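Local coordinates for protein hypoxanthine-guanine-xanthine phosphoribosyltransferase (Tritrichomonas foetus, PDB 1HGX) that salvages purine bases from the host by transferring the phosphoribosyl group of 5-phospho-alpha-D-ribose 1-diphosphate to hypoxanthine, guanine or xanthine, yielding IMP, GMP or XMP, at residues V41-L46 with R96-V101. Numbering follows the deposited sequence.
Sequences VMICVL and RHVLVV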
ATOM      1  N   VAL A  41       7.072  -8.836  11.227  1.00 12.27           N
ATOM      2  CA  VAL A  41       7.179  -8.532   9.813  1.00 11.24           C
ATOM      3  C   VAL A  41       5.720  -8.682   9.347  1.00 10.94           C
ATOM      4  O   VAL A  41       5.127  -9.757   9.453  1.00 10.94           O
ATOM      5  CB  VAL A  41       8.076  -9.545   9.065  1.00 11.46           C
ATOM      6  CG1 VAL A  41       8.114  -9.212   7.577  1.00 11.83           C
ATOM      7  CG2 VAL A  41       9.490  -9.517   9.634  1.00 14.35           C
ATOM      8  N   MET A  42       5.123  -7.586   8.907  1.00 11.68           N
ATOM      9  CA  MET A  42       3.737  -7.589   8.447  1.00 13.11           C
ATOM     10  C   MET A  42       3.779  -7.649   6.936  1.00  9.48           C
ATOM     11  O   MET A  42       4.142  -6.675   6.282  1.00 10.58           O
ATOM     12  CB  MET A  42       3.050  -6.291   8.854  1.00 18.25           C
ATOM     13  CG  MET A  42       3.261  -5.913  10.285  1.00 27.29           C
ATOM     14  SD  MET A  42       2.038  -6.672  11.282  1.00 35.45           S
ATOM     15  CE  MET A  42       0.778  -5.610  10.978  1.00 21.25           C
ATOM     16  N   ILE A  43       3.371  -8.777   6.385  1.00  8.84           N
ATOM     17  CA  ILE A  43       3.395  -8.980   4.954  1.00 10.40           C
ATOM     18  C   ILE A  43       2.092  -8.628   4.277  1.00 10.85           C
ATOM     19  O   ILE A  43       1.035  -9.119   4.654  1.00 12.12           O
ATOM     20  CB  ILE A  43       3.732 -10.441   4.624  1.00 10.46           C
ATOM     21  CG1 ILE A  43       5.080 -10.815   5.245  1.00 10.41           C
ATOM     22  CG2 ILE A  43       3.716 -10.666   3.114  1.00 10.66           C
ATOM     23  CD1 ILE A  43       5.407 -12.268   5.103  1.00 13.73           C
ATOM     24  N   CYS A  44       2.171  -7.770   3.274  1.00 11.35           N
ATOM     25  CA  CYS A  44       0.990  -7.401   2.523  1.00 11.08           C
ATOM     26  C   CYS A  44       1.045  -8.145   1.184  1.00 12.99           C
ATOM     27  O   CYS A  44       2.057  -8.083   0.463  1.00 12.35           O
ATOM     28  CB  CYS A  44       0.971  -5.893   2.269  1.00 10.19           C
ATOM     29  SG  CYS A  44      -0.319  -5.345   1.139  1.00 14.90           S
ATOM     30  N   VAL A  45      -0.008  -8.894   0.874  1.00 11.44           N
ATOM     31  CA  VAL A  45      -0.070  -9.603  -0.400  1.00 11.84           C
ATOM     32  C   VAL A  45      -0.718  -8.618  -1.384  1.00 11.74           C
ATOM     33  O   VAL A  45      -1.927  -8.361  -1.337  1.00 12.56           O
ATOM     34  CB  VAL A  45      -0.893 -10.911  -0.290  1.00 14.76           C
ATOM     35  CG1 VAL A  45      -0.913 -11.634  -1.643  1.00 12.17           C
ATOM     36  CG2 VAL A  45      -0.310 -11.826   0.823  1.00  9.06           C
ATOM     37  N   LEU A  46       0.117  -8.023  -2.230  1.00 10.83           N
ATOM     38  CA  LEU A  46      -0.327  -7.026  -3.206  1.00 13.00           C
ATOM     39  C   LEU A  46      -1.107  -7.680  -4.333  1.00 17.06           C
ATOM     40  O   LEU A  46      -0.866  -8.846  -4.637  1.00 20.69           O
ATOM     41  CB  LEU A  46       0.877  -6.293  -3.777  1.00  9.77           C
ATOM     42  CG  LEU A  46       1.686  -5.486  -2.767  1.00 11.40           C
ATOM     43  CD1 LEU A  46       3.048  -5.175  -3.346  1.00 10.64           C
ATOM     44  CD2 LEU A  46       0.936  -4.224  -2.398  1.00 10.40           C
ATOM     45  N   ARG A  96      11.576 -14.537  13.129  1.00 11.83           N
ATOM     46  CA  ARG A  96      10.741 -13.347  13.284  1.00 11.53           C
ATOM     47  C   ARG A  96       9.280 -13.733  13.429  1.00 13.04           C
ATOM     48  O   ARG A  96       8.881 -14.816  13.010  1.00 11.97           O
ATOM     49  CB  ARG A  96      10.875 -12.459  12.052  1.00 10.13           C
ATOM     50  CG  ARG A  96      12.286 -11.955  11.780  1.00 10.65           C
ATOM     51  CD  ARG A  96      12.694 -10.886  12.774  1.00 16.12           C
ATOM     52  NE  ARG A  96      11.786  -9.740  12.752  1.00 18.16           N
ATOM     53  CZ  ARG A  96      11.912  -8.683  11.954  1.00 19.63           C
ATOM     54  NH1 ARG A  96      12.913  -8.622  11.089  1.00 19.15           N
ATOM     55  NH2 ARG A  96      11.061  -7.660  12.055  1.00 17.10           N
ATOM     56  N   HIS A  97       8.488 -12.867  14.055  1.00 14.19           N
ATOM     57  CA  HIS A  97       7.050 -13.105  14.196  1.00 13.36           C
ATOM     58  C   HIS A  97       6.462 -12.505  12.926  1.00 12.44           C
ATOM     59  O   HIS A  97       6.696 -11.337  12.628  1.00 12.46           O
ATOM     60  CB  HIS A  97       6.499 -12.443  15.471  1.00 12.76           C
ATOM     61  CG  HIS A  97       7.019 -13.067  16.733  1.00 14.08           C
ATOM     62  ND1 HIS A  97       6.512 -14.241  17.252  1.00 15.00           N
ATOM     63  CD2 HIS A  97       8.047 -12.715  17.544  1.00 12.18           C
ATOM     64  CE1 HIS A  97       7.212 -14.592  18.316  1.00 13.75           C
ATOM     65  NE2 HIS A  97       8.147 -13.679  18.516  1.00 12.42           N
ATOM     66  N   VAL A  98       5.749 -13.325  12.159  1.00 11.80           N
ATOM     67  CA  VAL A  98       5.201 -12.914  10.869  1.00  9.73           C
ATOM     68  C   VAL A  98       3.688 -12.973  10.769  1.00 10.11           C
ATOM     69  O   VAL A  98       3.062 -13.966  11.163  1.00 10.02           O
ATOM     70  CB  VAL A  98       5.756 -13.832   9.728  1.00 10.83           C
ATOM     71  CG1 VAL A  98       5.187 -13.440   8.372  1.00 10.57           C
ATOM     72  CG2 VAL A  98       7.275 -13.805   9.699  1.00 12.83           C
ATOM     73  N   LEU A  99       3.114 -11.915  10.205  1.00  9.81           N
ATOM     74  CA  LEU A  99       1.673 -11.853   9.968  1.00 11.04           C
ATOM     75  C   LEU A  99       1.461 -11.653   8.465  1.00  9.78           C
ATOM     76  O   LEU A  99       2.104 -10.797   7.845  1.00 11.01           O
ATOM     77  CB  LEU A  99       1.023 -10.692  10.717  1.00  8.63           C
ATOM     78  CG  LEU A  99      -0.488 -10.569  10.465  1.00 10.17           C
ATOM     79  CD1 LEU A  99      -1.227 -11.728  11.119  1.00  4.81           C
ATOM     80  CD2 LEU A  99      -1.008  -9.251  10.998  1.00 11.85           C
ATOM     81  N   VAL A 100       0.590 -12.465   7.876  1.00  9.32           N
ATOM     82  CA  VAL A 100       0.286 -12.354   6.457  1.00  9.96           C
ATOM     83  C   VAL A 100      -1.047 -11.630   6.346  1.00  9.37           C
ATOM     84  O   VAL A 100      -2.037 -12.053   6.952  1.00 12.53           O
ATOM     85  CB  VAL A 100       0.182 -13.754   5.789  1.00 11.47           C
ATOM     86  CG1 VAL A 100      -0.209 -13.619   4.327  1.00 13.53           C
ATOM     87  CG2 VAL A 100       1.524 -14.486   5.901  1.00 15.86           C
ATOM     88  N   VAL A 101      -1.060 -10.520   5.615  1.00 10.13           N
ATOM     89  CA  VAL A 101      -2.275  -9.727   5.426  1.00  9.97           C
ATOM     90  C   VAL A 101      -2.783  -9.929   4.006  1.00  9.17           C
ATOM     91  O   VAL A 101      -2.154  -9.494   3.026  1.00  8.92           O
ATOM     92  CB  VAL A 101      -2.037  -8.223   5.717  1.00  9.09           C
ATOM     93  CG1 VAL A 101      -3.349  -7.447   5.563  1.00 10.87           C
ATOM     94  CG2 VAL A 101      -1.483  -8.042   7.142  1.00 10.94           C
TER
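Val-41 and Ile-43 offer both their N-H and C=O groups to the strand carrying His-97, Leu-99 and Val-101, and the five bonds that result show how two parallel strands join. Val-41 N reaches back to His-97 O (2.9 Å), while Val-41 O accepts from Leu-99 N; Ile-43 N donates to Leu-99 O, and Ile-43 O accepts from Val-101 N at 2.7 Å. Val-45 N closes the series on Val-101 O.

On one face, CD1 of Ile-43 presses against CG1 of Val-98 at 3.5 Å, a tight fit for two methyl groups. CG1 of Ile-43 stands beside its own backbone N (chi1 -58°), which directs the branch back to Val-98. Further along, Val-45 CG2 meets Val-100 CG1 at 3.9 Å. On this same side, at the start of the pair, Val-41 CG2 sits 3.4 Å above the centre of the Arg-96 guanidinium plane, while the group's NH2 is engaged by Glu-65 in a salt bridge and by the carbonyl of Asn-39. The other face carries Met-42, whose chain, bent at chi2 and chi3, lays SD 4.0 Å from Leu-99 CD2.

Helix 109-119 packs on Val-45 and Val-100, helix 50-57 on Met-42, Cys-44 and Val-101. The side chain of Val-45 comes within about 6 Å of the bound GMP, and strand 97-102 runs into the GMP-binding segment that begins at Glu-102. This is the parallel part of the central sheet of the alpha/beta type I phosphoribosyltransferase fold, with helices on both faces.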